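Local coordinates for ribosomal protein S2-related protein (Deinococcus radiodurans, PDB 2JH3), which binds a [4Fe-4S] cluster and has a chelatase-like fold with two extra domains, and may act as a sirohydrochlorin ferrochelatase, at residues H11-H14 with E18-R21; W342-T347 with C454-A459; R349-G354 with E369-A374. All blocks are in the same frame, centred on the assembly; numbering follows the deposited sequence.

Contact 1: H11-H14 with E18-R21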
ATOM      1  N   HIS A  11      -1.479 -21.619  13.352  1.00 20.17           N
ATOM      2  CA  HIS A  11      -1.619 -20.291  13.970  1.00 21.42           C
ATOM      3  C   HIS A  11      -1.629 -19.125  12.889  1.00 20.97           C
ATOM      4  O   HIS A  11      -2.566 -18.300  12.810  1.00 21.67           O
ATOM      5  CB  HIS A  11      -0.465 -20.115  14.966  1.00 22.18           C
ATOM      6  CG  HIS A  11      -0.576 -18.872  15.773  1.00 23.36           C
ATOM      7  ND1 HIS A  11      -1.149 -18.857  17.026  1.00 26.87           N
ATOM      8  CD2 HIS A  11      -0.264 -17.590  15.487  1.00 24.47           C
ATOM      9  CE1 HIS A  11      -1.188 -17.610  17.471  1.00 25.72           C
ATOM     10  NE2 HIS A  11      -0.627 -16.830  16.573  1.00 24.66           N
ATOM     11  N   GLY A  12      -0.601 -19.111  12.076  1.00 20.68           N
ATOM     12  CA  GLY A  12      -0.349 -18.036  11.101  1.00 22.70           C
ATOM     13  C   GLY A  12       0.164 -16.742  11.736  1.00 22.92           C
ATOM     14  O   GLY A  12       0.345 -16.662  12.966  1.00 20.56           O
ATOM     15  N   SER A  13       0.303 -15.687  10.910  1.00 23.57           N
ATOM     16  CA  SER A  13       0.817 -14.383  11.404  1.00 23.38           C
ATOM     17  C   SER A  13       0.493 -13.289  10.430  1.00 23.51           C
ATOM     18  O   SER A  13       0.340 -13.552   9.215  1.00 22.64           O
ATOM     19  CB  SER A  13       2.336 -14.473  11.503  1.00 23.79           C
ATOM     20  OG  SER A  13       2.955 -13.301  12.014  1.00 25.72           O
ATOM     21  N   HIS A  14       0.348 -12.067  10.967  1.00 22.67           N
ATOM     22  CA  HIS A  14       0.292 -10.895  10.142  1.00 22.80           C
ATOM     23  C   HIS A  14       1.651 -10.543   9.605  1.00 23.65           C
ATOM     24  O   HIS A  14       1.735  -9.918   8.565  1.00 22.75           O
ATOM     25  CB  HIS A  14      -0.282  -9.700  10.827  1.00 21.98           C
ATOM     26  CG  HIS A  14      -1.698  -9.828  11.239  1.00 18.58           C
ATOM     27  ND1 HIS A  14      -2.507 -10.867  10.841  1.00 24.06           N
ATOM     28  CD2 HIS A  14      -2.485  -8.976  11.928  1.00 16.93           C
ATOM     29  CE1 HIS A  14      -3.716 -10.693  11.364  1.00 23.62           C
ATOM     30  NE2 HIS A  14      -3.720  -9.554  12.041  1.00 24.71           N
ATOM     31  N   GLU A  18       7.093 -18.122   9.496  1.00 35.94           N
ATOM     32  CA  GLU A  18       7.456 -19.462  10.042  1.00 36.91           C
ATOM     33  C   GLU A  18       6.251 -20.140  10.613  1.00 36.90           C
ATOM     34  O   GLU A  18       6.164 -21.312  10.641  1.00 36.58           O
ATOM     35  CB  GLU A  18       8.492 -19.422  11.163  1.00 37.37           C
ATOM     36  CG  GLU A  18       9.562 -18.383  10.969  1.00 42.04           C
ATOM     37  CD  GLU A  18       9.056 -17.020  11.369  1.00 44.69           C
ATOM     38  OE1 GLU A  18       8.258 -16.909  12.373  1.00 49.02           O
ATOM     39  OE2 GLU A  18       9.427 -16.084  10.646  1.00 48.01           O
ATOM     40  N   SER A  19       5.324 -19.309  11.034  1.00 38.57           N
ATOM     41  CA  SER A  19       4.231 -19.639  11.902  1.00 39.62           C
ATOM     42  C   SER A  19       3.148 -20.393  11.158  1.00 40.17           C
ATOM     43  O   SER A  19       2.126 -20.778  11.821  1.00 40.00           O
ATOM     44  CB  SER A  19       3.703 -18.305  12.440  1.00 40.23           C
ATOM     45  OG  SER A  19       4.794 -17.341  12.318  1.00 39.97           O
ATOM     46  N   ALA A  20       3.377 -20.505   9.816  1.00 38.83           N
ATOM     47  CA  ALA A  20       2.586 -21.200   8.802  1.00 38.41           C
ATOM     48  C   ALA A  20       3.368 -22.262   8.052  1.00 38.24           C
ATOM     49  O   ALA A  20       2.780 -23.202   7.523  1.00 36.12           O
ATOM     50  CB  ALA A  20       2.051 -20.193   7.748  1.00 38.61           C
ATOM     51  N   ARG A  21       4.690 -22.096   7.942  1.00 38.52           N
ATOM     52  CA  ARG A  21       5.531 -23.114   7.248  1.00 37.80           C
ATOM     53  C   ARG A  21       5.422 -24.542   7.807  1.00 35.43           C
ATOM     54  O   ARG A  21       5.432 -25.475   7.045  1.00 35.03           O
ATOM     55  CB  ARG A  21       7.012 -22.683   7.112  1.00 38.27           C
ATOM     56  CG  ARG A  21       7.496 -22.696   5.669  0.50 38.61           C
ATOM     57  NE  ARG A  21      10.258 -22.572   6.862  0.50 84.85           N
ATOM     58  CZ  ARG A  21      10.361 -21.739   7.894  1.00 84.90           C
ATOM     59  NH1 ARG A  21      10.814 -20.506   7.705  1.00 84.51           N
ATOM     60  NH2 ARG A  21      10.007 -22.139   9.116  1.00 85.64           N
TER
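S19, in the first turn of helix 18-35, lays its side chain against the backbone of G12, with CB 3.8 Å from the G12 O. A little further along, S19 OG comes up beside S13, and S13 CB is 3.9 Å from it. The hydroxyls of the two serines do not bond to each other. S13 OG is turned anti to its own backbone nitrogen (chi1 -178°) and is held by the backbone N-H groups of H15 and H16, while S19 OG pairs with the H16 carbonyl. Both serines are therefore tied to the short turn that joins the two segments, and S13 CB packs on S19 CB and OG.

One hydrogen bond crosses directly: the N-H of G12 donates to S19 O, N to O 3.2 Å. It is moderately bent, 152° at the hydrogen, and the donor stands well above the plane of the carbonyl group. G12 has positive phi (74°), a conformation that glycine adopts readily, and it passes close to the helix, its CA only 4.9 Å from the CA of A20. Q51 OE1 accepts from S13 N, and H11 pairs with Q50 through the backbone, so residues 50-51 hold the loop in addition to the helix.

The segment 11-14 directly follows strand 5-10, and the helix begins a few residues later. This is the beta-alpha connection at the C-terminal edge of a sheet whose central strands are parallel. The His-Gly-Ser sequence there is consistent with the first strand-helix loop of CbiX-type chelatase domains.

Contact 2: W342-T347 with C454-A459. With SF4 (iron/sulfur cluster), chain E.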
ATOM      1  N   TRP A 342       5.234  -9.911   4.535  1.00 21.88           N
ATOM      2  CA  TRP A 342       4.235 -10.968   4.506  1.00 21.52           C
ATOM      3  C   TRP A 342       2.921 -10.400   4.042  1.00 20.47           C
ATOM      4  O   TRP A 342       2.570  -9.287   4.396  1.00 19.61           O
ATOM      5  CB  TRP A 342       4.074 -11.493   5.920  1.00 22.21           C
ATOM      6  CG  TRP A 342       3.404 -12.755   6.089  1.00 20.89           C
ATOM      7  CD1 TRP A 342       2.283 -12.985   6.846  1.00 22.64           C
ATOM      8  CD2 TRP A 342       3.804 -14.026   5.575  1.00 21.03           C
ATOM      9  NE1 TRP A 342       1.966 -14.311   6.823  1.00 20.75           N
ATOM     10  CE2 TRP A 342       2.871 -14.973   6.054  1.00 19.70           C
ATOM     11  CE3 TRP A 342       4.835 -14.459   4.722  1.00 19.96           C
ATOM     12  CZ2 TRP A 342       2.937 -16.321   5.720  1.00 20.85           C
ATOM     13  CZ3 TRP A 342       4.911 -15.818   4.427  1.00 22.88           C
ATOM     14  CH2 TRP A 342       3.961 -16.725   4.935  1.00 21.58           C
ATOM     15  N   ARG A 343       2.159 -11.222   3.324  1.00 19.62           N
ATOM     16  CA  ARG A 343       0.804 -10.893   2.910  1.00 19.27           C
ATOM     17  C   ARG A 343      -0.266 -11.782   3.559  1.00 19.60           C
ATOM     18  O   ARG A 343      -0.695 -12.782   2.940  1.00 17.46           O
ATOM     19  CB  ARG A 343       0.757 -11.110   1.402  1.00 19.40           C
ATOM     20  CG  ARG A 343       1.719 -10.192   0.599  1.00 18.30           C
ATOM     21  CD  ARG A 343       1.656 -10.370  -0.932  1.00 18.49           C
ATOM     22  NE  ARG A 343       0.331  -9.988  -1.441  1.00 19.30           N
ATOM     23  CZ  ARG A 343      -0.601 -10.787  -1.949  1.00 17.92           C
ATOM     24  NH1 ARG A 343      -0.391 -12.070  -2.082  1.00 15.36           N
ATOM     25  NH2 ARG A 343      -1.806 -10.252  -2.289  1.00 17.26           N
ATOM     26  N   PRO A 344      -0.714 -11.438   4.789  1.00 18.53           N
ATOM     27  CA  PRO A 344      -1.697 -12.277   5.491  1.00 19.07           C
ATOM     28  C   PRO A 344      -3.071 -12.271   4.859  1.00 18.38           C
ATOM     29  O   PRO A 344      -3.805 -13.257   4.925  1.00 21.17           O
ATOM     30  CB  PRO A 344      -1.696 -11.692   6.878  1.00 18.27           C
ATOM     31  CG  PRO A 344      -1.315 -10.320   6.725  1.00 16.87           C
ATOM     32  CD  PRO A 344      -0.363 -10.259   5.603  1.00 18.86           C
ATOM     33  N   ILE A 345      -3.401 -11.167   4.168  1.00 18.73           N
ATOM     34  CA  ILE A 345      -4.610 -11.037   3.435  1.00 17.56           C
ATOM     35  C   ILE A 345      -4.277 -10.987   1.946  1.00 16.73           C
ATOM     36  O   ILE A 345      -3.728 -10.001   1.463  1.00 15.39           O
ATOM     37  CB  ILE A 345      -5.410  -9.734   3.848  1.00 19.43           C
ATOM     38  CG1 ILE A 345      -5.671  -9.650   5.353  1.00 17.71           C
ATOM     39  CG2 ILE A 345      -6.702  -9.703   3.081  1.00 20.83           C
ATOM     40  CD1 ILE A 345      -6.406 -10.811   5.997  1.00 18.77           C
ATOM     41  N   ARG A 346      -4.610 -12.070   1.221  1.00 16.57           N
ATOM     42  CA  ARG A 346      -4.051 -12.295  -0.115  1.00 16.22           C
ATOM     43  C   ARG A 346      -4.770 -11.499  -1.178  1.00 17.10           C
ATOM     44  O   ARG A 346      -4.317 -11.419  -2.293  1.00 17.67           O
ATOM     45  CB  ARG A 346      -4.039 -13.817  -0.401  1.00 18.42           C
ATOM     46  CG  ARG A 346      -2.792 -14.518   0.197  1.00 16.36           C
ATOM     47  CD  ARG A 346      -2.771 -16.029   0.126  1.00 15.80           C
ATOM     48  NE  ARG A 346      -1.404 -16.536   0.209  1.00 20.08           N
ATOM     49  CZ  ARG A 346      -0.524 -16.572  -0.773  1.00 15.86           C
ATOM     50  NH1 ARG A 346       0.691 -17.029  -0.520  1.00 20.41           N
ATOM     51  NH2 ARG A 346      -0.866 -16.318  -2.041  1.00 18.33           N
ATOM     52  N   THR A 347      -5.947 -10.962  -0.872  1.00 17.21           N
ATOM     53  CA  THR A 347      -6.646 -10.022  -1.763  1.00 16.58           C
ATOM     54  C   THR A 347      -6.151  -8.539  -1.701  1.00 17.29           C
ATOM     55  O   THR A 347      -6.717  -7.696  -2.348  1.00 17.71           O
ATOM     56  CB  THR A 347      -8.116 -10.010  -1.504  1.00 16.84           C
ATOM     57  OG1 THR A 347      -8.417  -9.877  -0.104  1.00 14.70           O
ATOM     58  CG2 THR A 347      -8.712 -11.306  -2.006  1.00 17.69           C
ATOM     59  N   CYS A 454     -11.866  -8.926   8.629  1.00 19.61           N
ATOM     60  CA  CYS A 454     -10.662  -9.799   8.778  1.00 20.11           C
ATOM     61  C   CYS A 454      -9.742  -9.501   9.996  1.00 20.73           C
ATOM     62  O   CYS A 454      -9.880  -8.466  10.696  1.00 21.24           O
ATOM     63  CB  CYS A 454      -9.815  -9.765   7.465  1.00 19.62           C
ATOM     64  SG  CYS A 454      -8.957  -8.266   7.251  1.00 18.14           S
ATOM     65  N   THR A 455      -8.791 -10.385  10.266  1.00 20.29           N
ATOM     66  CA  THR A 455      -7.956 -10.193  11.465  1.00 21.12           C
ATOM     67  C   THR A 455      -7.088  -8.940  11.364  1.00 21.21           C
ATOM     68  O   THR A 455      -6.796  -8.344  12.365  1.00 18.89           O
ATOM     69  CB  THR A 455      -7.069 -11.413  11.856  1.00 21.97           C
ATOM     70  OG1 THR A 455      -6.252 -11.738  10.771  1.00 23.92           O
ATOM     71  CG2 THR A 455      -7.960 -12.612  12.207  1.00 25.74           C
ATOM     72  N   VAL A 456      -6.733  -8.514  10.152  1.00 20.65           N
ATOM     73  CA  VAL A 456      -5.888  -7.327   9.984  1.00 19.89           C
ATOM     74  C   VAL A 456      -6.687  -6.056  10.347  1.00 21.52           C
ATOM     75  O   VAL A 456      -6.159  -5.145  11.053  1.00 20.25           O
ATOM     76  CB  VAL A 456      -5.253  -7.281   8.603  1.00 19.92           C
ATOM     77  CG1 VAL A 456      -4.634  -5.888   8.290  1.00 20.22           C
ATOM     78  CG2 VAL A 456      -4.134  -8.346   8.488  1.00 18.37           C
ATOM     79  N   LEU A 457      -7.952  -5.993   9.922  1.00 18.51           N
ATOM     80  CA  LEU A 457      -8.815  -4.884  10.264  1.00 20.37           C
ATOM     81  C   LEU A 457      -9.158  -4.872  11.759  1.00 20.70           C
ATOM     82  O   LEU A 457      -9.170  -3.794  12.367  1.00 18.64           O
ATOM     83  CB  LEU A 457     -10.132  -4.932   9.460  1.00 19.29           C
ATOM     84  CG  LEU A 457     -11.212  -3.893   9.837  1.00 21.02           C
ATOM     85  CD1 LEU A 457     -10.628  -2.469   9.687  1.00 20.27           C
ATOM     86  CD2 LEU A 457     -12.424  -3.997   8.932  1.00 19.94           C
ATOM     87  N   LEU A 458      -9.405  -6.056  12.348  1.00 20.50           N
ATOM     88  CA  LEU A 458      -9.675  -6.133  13.805  1.00 21.55           C
ATOM     89  C   LEU A 458      -8.485  -5.589  14.598  1.00 21.20           C
ATOM     90  O   LEU A 458      -8.643  -4.828  15.547  1.00 20.56           O
ATOM     91  CB  LEU A 458      -9.930  -7.563  14.246  1.00 23.08           C
ATOM     92  CG  LEU A 458     -11.213  -8.171  13.761  1.00 26.03           C
ATOM     93  CD1 LEU A 458     -11.214  -9.666  13.842  1.00 29.06           C
ATOM     94  CD2 LEU A 458     -12.372  -7.633  14.533  1.00 26.30           C
ATOM     95  N   ALA A 459      -7.282  -5.977  14.238  1.00 20.75           N
ATOM     96  CA  ALA A 459      -6.094  -5.416  14.944  1.00 22.48           C
ATOM     97  C   ALA A 459      -5.912  -3.893  14.769  1.00 24.44           C
ATOM     98  O   ALA A 459      -5.452  -3.165  15.678  1.00 23.72           O
ATOM     99  CB  ALA A 459      -4.853  -6.150  14.435  1.00 23.11           C
TER
HETATM  100 FE1  SF4 E 650     -12.476  -7.399   4.109  1.00 17.29          FE
HETATM  101 FE2  SF4 E 650     -10.101  -7.284   5.419  1.00 19.25          FE
HETATM  102 FE3  SF4 E 650     -10.241  -6.784   2.765  1.00 17.78          FE
HETATM  103 FE4  SF4 E 650     -11.274  -4.984   4.543  1.00 19.42          FE
HETATM  104  S1  SF4 E 650      -9.032  -5.566   4.338  1.00 16.84           S
HETATM  105  S2  SF4 E 650     -12.310  -5.702   2.613  1.00 17.98           S
HETATM  106  S3  SF4 E 650     -12.128  -6.407   6.166  1.00 17.29           S
HETATM  107  S4  SF4 E 650     -10.608  -8.827   3.755  1.00 18.98           S
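C454 SG is gripped by two partners. It binds iron FE2 of the cluster at 2.4 Å, and it accepts a weak hydrogen bond from L457 N at 3.6 Å. This is the N-terminal end of helix 455-467, with C454 as its N-cap residue, and it belongs to the [4Fe-4S] binding domain, in which C422, C425 and C450 also bind the cluster. The cysteine torsion (chi1 73°) places the sulfur between backbone N and carbonyl carbon, a position from which it can reach both the metal and the amide. The amide bond is long but fairly straight, 163° at the hydrogen, and it would be expected to draw some charge from the thiolate.

The loop 342-347 of the stabilising domain lies against the flank of this helix end and closes one side of the cysteine. I345 does most of it: CD1 touches C454 SG at 3.8 Å, and CG1 rests on V456 CG2 at 3.7 Å. With CG1 beside the backbone nitrogen (chi1 -54°), the isoleucine's long branch reaches toward the helix; the isoleucine and valine run alongside, pointing opposite ways. The other branch turns toward the cluster, where CG2 lies 4.1 Å from S4. The ring of P344 lies crosswise to V456, CG to CG2 3.9 Å.

No hydrogen bond joins the two segments; the contact is apolar, apart from the sulfur. The loop is braced from within instead: R343 NH2, which also bonds to the W348 carbonyl, donates to R346 O at 2.8 Å from above the R346 carbonyl plane.

Contact 3: R349-G354 with E369-A374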
ATOM      1  N   ARG A 349      -3.946  -5.503  -2.739  1.00 16.79           N
ATOM      2  CA  ARG A 349      -3.363  -5.081  -4.019  1.00 16.50           C
ATOM      3  C   ARG A 349      -1.839  -4.952  -3.940  1.00 16.86           C
ATOM      4  O   ARG A 349      -1.204  -3.890  -4.264  1.00 18.30           O
ATOM      5  CB  ARG A 349      -4.036  -3.794  -4.464  1.00 16.59           C
ATOM      6  CG  ARG A 349      -4.076  -3.564  -6.021  1.00 18.41           C
ATOM      7  CD  ARG A 349      -4.180  -2.072  -6.393  1.00 19.59           C
ATOM      8  NE  ARG A 349      -5.449  -1.545  -5.843  1.00 18.78           N
ATOM      9  CZ  ARG A 349      -5.968  -0.353  -6.129  1.00 19.60           C
ATOM     10  NH1 ARG A 349      -5.324   0.451  -6.932  1.00 19.75           N
ATOM     11  NH2 ARG A 349      -7.089   0.038  -5.573  1.00 17.62           N
ATOM     12  N   THR A 350      -1.189  -6.059  -3.559  1.00 17.25           N
ATOM     13  CA  THR A 350       0.242  -6.092  -3.264  1.00 15.98           C
ATOM     14  C   THR A 350       0.890  -7.351  -3.796  1.00 16.72           C
ATOM     15  O   THR A 350       1.989  -7.657  -3.398  1.00 17.00           O
ATOM     16  CB  THR A 350       0.467  -6.032  -1.772  1.00 16.08           C
ATOM     17  OG1 THR A 350      -0.168  -7.164  -1.203  1.00 17.56           O
ATOM     18  CG2 THR A 350      -0.127  -4.738  -1.176  1.00 14.52           C
ATOM     19  N   LEU A 351       0.275  -8.015  -4.797  1.00 17.24           N
ATOM     20  CA  LEU A 351       0.796  -9.246  -5.359  1.00 17.23           C
ATOM     21  C   LEU A 351       2.071  -8.828  -6.040  1.00 17.24           C
ATOM     22  O   LEU A 351       2.101  -7.833  -6.696  1.00 16.68           O
ATOM     23  CB  LEU A 351      -0.165  -9.842  -6.375  1.00 18.14           C
ATOM     24  CG  LEU A 351      -0.006 -11.267  -6.849  1.00 18.03           C
ATOM     25  CD1 LEU A 351      -0.269 -12.116  -5.720  1.00 22.70           C
ATOM     26  CD2 LEU A 351      -0.972 -11.528  -7.981  1.00 17.75           C
ATOM     27  N   PRO A 352       3.146  -9.563  -5.850  1.00 19.01           N
ATOM     28  CA  PRO A 352       4.383  -9.267  -6.536  1.00 18.24           C
ATOM     29  C   PRO A 352       4.403  -9.695  -8.024  1.00 19.14           C
ATOM     30  O   PRO A 352       3.664 -10.570  -8.456  1.00 18.36           O
ATOM     31  CB  PRO A 352       5.430 -10.008  -5.661  1.00 19.42           C
ATOM     32  CG  PRO A 352       4.692 -11.230  -5.242  1.00 18.33           C
ATOM     33  CD  PRO A 352       3.266 -10.744  -4.977  1.00 18.68           C
ATOM     34  N   ARG A 353       5.202  -8.960  -8.785  1.00 18.98           N
ATOM     35  CA  ARG A 353       5.502  -9.227 -10.147  1.00 19.74           C
ATOM     36  C   ARG A 353       6.654 -10.234 -10.251  1.00 19.08           C
ATOM     37  O   ARG A 353       7.268 -10.606  -9.276  1.00 19.35           O
ATOM     38  CB  ARG A 353       5.824  -7.941 -10.914  1.00 19.85           C
ATOM     39  CG  ARG A 353       4.646  -7.058 -11.137  1.00 21.39           C
ATOM     40  CD  ARG A 353       5.073  -5.674 -11.647  1.00 22.34           C
ATOM     41  NE  ARG A 353       5.568  -4.841 -10.567  1.00 21.73           N
ATOM     42  CZ  ARG A 353       5.962  -3.562 -10.646  1.00 23.15           C
ATOM     43  NH1 ARG A 353       5.975  -2.940 -11.807  1.00 25.24           N
ATOM     44  NH2 ARG A 353       6.299  -2.921  -9.517  1.00 23.58           N
ATOM     45  N   GLY A 354       6.817 -10.755 -11.449  1.00 18.33           N
ATOM     46  CA  GLY A 354       8.030 -11.488 -11.803  1.00 20.41           C
ATOM     47  C   GLY A 354       7.994 -13.008 -11.915  1.00 19.55           C
ATOM     48  O   GLY A 354       9.004 -13.643 -12.216  1.00 17.95           O
ATOM     49  N   GLU A 369      -6.904 -21.777  -5.017  1.00 19.41           N
ATOM     50  CA  GLU A 369      -7.252 -21.744  -3.628  1.00 20.24           C
ATOM     51  C   GLU A 369      -6.117 -21.312  -2.690  1.00 20.76           C
ATOM     52  O   GLU A 369      -6.401 -20.615  -1.700  1.00 21.05           O
ATOM     53  CB  GLU A 369      -7.786 -23.080  -3.138  1.00 21.51           C
ATOM     54  CG  GLU A 369      -8.534 -22.894  -1.824  1.00 26.00           C
ATOM     55  CD  GLU A 369      -9.937 -22.348  -2.081  1.00 32.80           C
ATOM     56  OE1 GLU A 369     -10.747 -23.156  -2.601  1.00 33.34           O
ATOM     57  OE2 GLU A 369     -10.226 -21.158  -1.808  1.00 31.52           O
ATOM     58  N   LEU A 370      -4.874 -21.716  -2.949  1.00 19.32           N
ATOM     59  CA  LEU A 370      -3.808 -21.215  -2.151  1.00 19.78           C
ATOM     60  C   LEU A 370      -3.422 -19.735  -2.494  1.00 20.11           C
ATOM     61  O   LEU A 370      -2.862 -19.053  -1.657  1.00 22.59           O
ATOM     62  CB  LEU A 370      -2.583 -22.141  -2.266  1.00 19.01           C
ATOM     63  CG  LEU A 370      -2.720 -23.592  -1.756  1.00 17.84           C
ATOM     64  CD1 LEU A 370      -1.493 -24.420  -2.030  1.00 19.73           C
ATOM     65  CD2 LEU A 370      -3.174 -23.705  -0.248  1.00 19.85           C
ATOM     66  N   LEU A 371      -3.611 -19.316  -3.736  1.00 19.78           N
ATOM     67  CA  LEU A 371      -3.238 -18.000  -4.212  1.00 19.14           C
ATOM     68  C   LEU A 371      -4.204 -16.930  -3.702  1.00 18.52           C
ATOM     69  O   LEU A 371      -3.832 -15.869  -3.183  1.00 17.17           O
ATOM     70  CB  LEU A 371      -3.297 -17.986  -5.725  1.00 19.17           C
ATOM     71  CG  LEU A 371      -3.058 -16.594  -6.380  1.00 19.38           C
ATOM     72  CD1 LEU A 371      -1.717 -16.067  -6.157  1.00 19.09           C
ATOM     73  CD2 LEU A 371      -3.249 -16.724  -7.872  1.00 20.37           C
ATOM     74  N   TYR A 372      -5.488 -17.250  -3.848  1.00 17.03           N
ATOM     75  CA  TYR A 372      -6.554 -16.356  -3.429  1.00 17.17           C
ATOM     76  C   TYR A 372      -7.656 -17.132  -2.659  1.00 16.86           C
ATOM     77  O   TYR A 372      -8.741 -17.358  -3.168  1.00 19.12           O
ATOM     78  CB  TYR A 372      -7.199 -15.651  -4.640  1.00 17.54           C
ATOM     79  CG  TYR A 372      -6.506 -14.442  -5.294  1.00 15.55           C
ATOM     80  CD1 TYR A 372      -6.169 -13.309  -4.545  1.00 17.74           C
ATOM     81  CD2 TYR A 372      -6.276 -14.406  -6.658  1.00 19.71           C
ATOM     82  CE1 TYR A 372      -5.615 -12.217  -5.124  1.00 15.31           C
ATOM     83  CE2 TYR A 372      -5.691 -13.294  -7.273  1.00 16.85           C
ATOM     84  CZ  TYR A 372      -5.423 -12.160  -6.492  1.00 14.72           C
ATOM     85  OH  TYR A 372      -4.815 -10.995  -6.992  1.00 16.99           O
ATOM     86  N   PRO A 373      -7.391 -17.500  -1.411  1.00 16.68           N
ATOM     87  CA  PRO A 373      -8.338 -18.278  -0.586  1.00 18.34           C
ATOM     88  C   PRO A 373      -9.729 -17.704  -0.510  1.00 18.73           C
ATOM     89  O   PRO A 373      -9.883 -16.535  -0.251  1.00 18.58           O
ATOM     90  CB  PRO A 373      -7.710 -18.226   0.791  1.00 19.92           C
ATOM     91  CG  PRO A 373      -6.362 -18.010   0.549  1.00 18.05           C
ATOM     92  CD  PRO A 373      -6.174 -17.216  -0.647  1.00 17.96           C
ATOM     93  N   ALA A 374     -10.716 -18.565  -0.814  1.00 18.32           N
ATOM     94  CA  ALA A 374     -12.134 -18.308  -0.682  1.00 19.06           C
ATOM     95  C   ALA A 374     -12.736 -17.376  -1.698  1.00 18.32           C
ATOM     96  O   ALA A 374     -13.928 -17.243  -1.724  1.00 21.08           O
ATOM     97  CB  ALA A 374     -12.534 -17.848   0.771  1.00 17.69           C
TER
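L351 and Y372 cross obliquely: the leucine methyl CD2 lies out of the ring plane, past the phenol end, and meets only the oxygen. CD2 is 4.0 Å from Y372 OH. On that same side of the ring plane lies L371, whose methyl CD1 meets L351 CD1 at 4.2 Å. The three side chains form a small hydrophobic core in the DR2241 stabilising domain, between the loop leading to strand 355-359 and the C-terminal end of helix 361-371. All three also rest on V297, at the start of strand 297-302.

The two leucines are built alike: each has CG anti to the backbone nitrogen, and L351 (chi1 -165°) swings its branched end across the gap toward the helix. The nearest CA pair, L351 and L371, is 9.7 Å apart, so the backbones stay well separated and direct contact between the two segments is made by side chains. Y372, the first residue to leave helical angles, has its CG beside its own nitrogen, which sends the ring out toward the loop.

Y372 OH is bonded to the backbone N of E296, and the carboxylate of that same glutamate accepts from L351 N, so one residue holds both walls of the contact. On its outer face the loop meets the second subunit: R349 NH1 bonds to L351 O of that subunit, and R349 forms a salt bridge with E296 of it.

Just past the helix, A374 N, at the N-cap of helix 375-383, donates back to E369 OE2, 2.8 Å and nearly straight at 171°.

Contact 3 is a buried core, all three touching residues enclosed, whereas contacts 1 and 2 are only partly buried. Contacts 2 and 3 use the same long loop before strand 355-359, and they touch: R343 NE bonds to T350 OG1, and R346 NH2 to L371 O. Contact 1 sits in the chelatase-like part, yet reaches contact 2, with S13 O lying 3.0 Å from W342 NE1 and H14 O against P344 CG. Their chemistry differs with place. Contact 1 is a backbone-led loop-to-helix join, contact 2 pairs apolar packing with a metal-bound sulfur, and contact 3 is leucine and tyrosine packing bordered by the subunit interface.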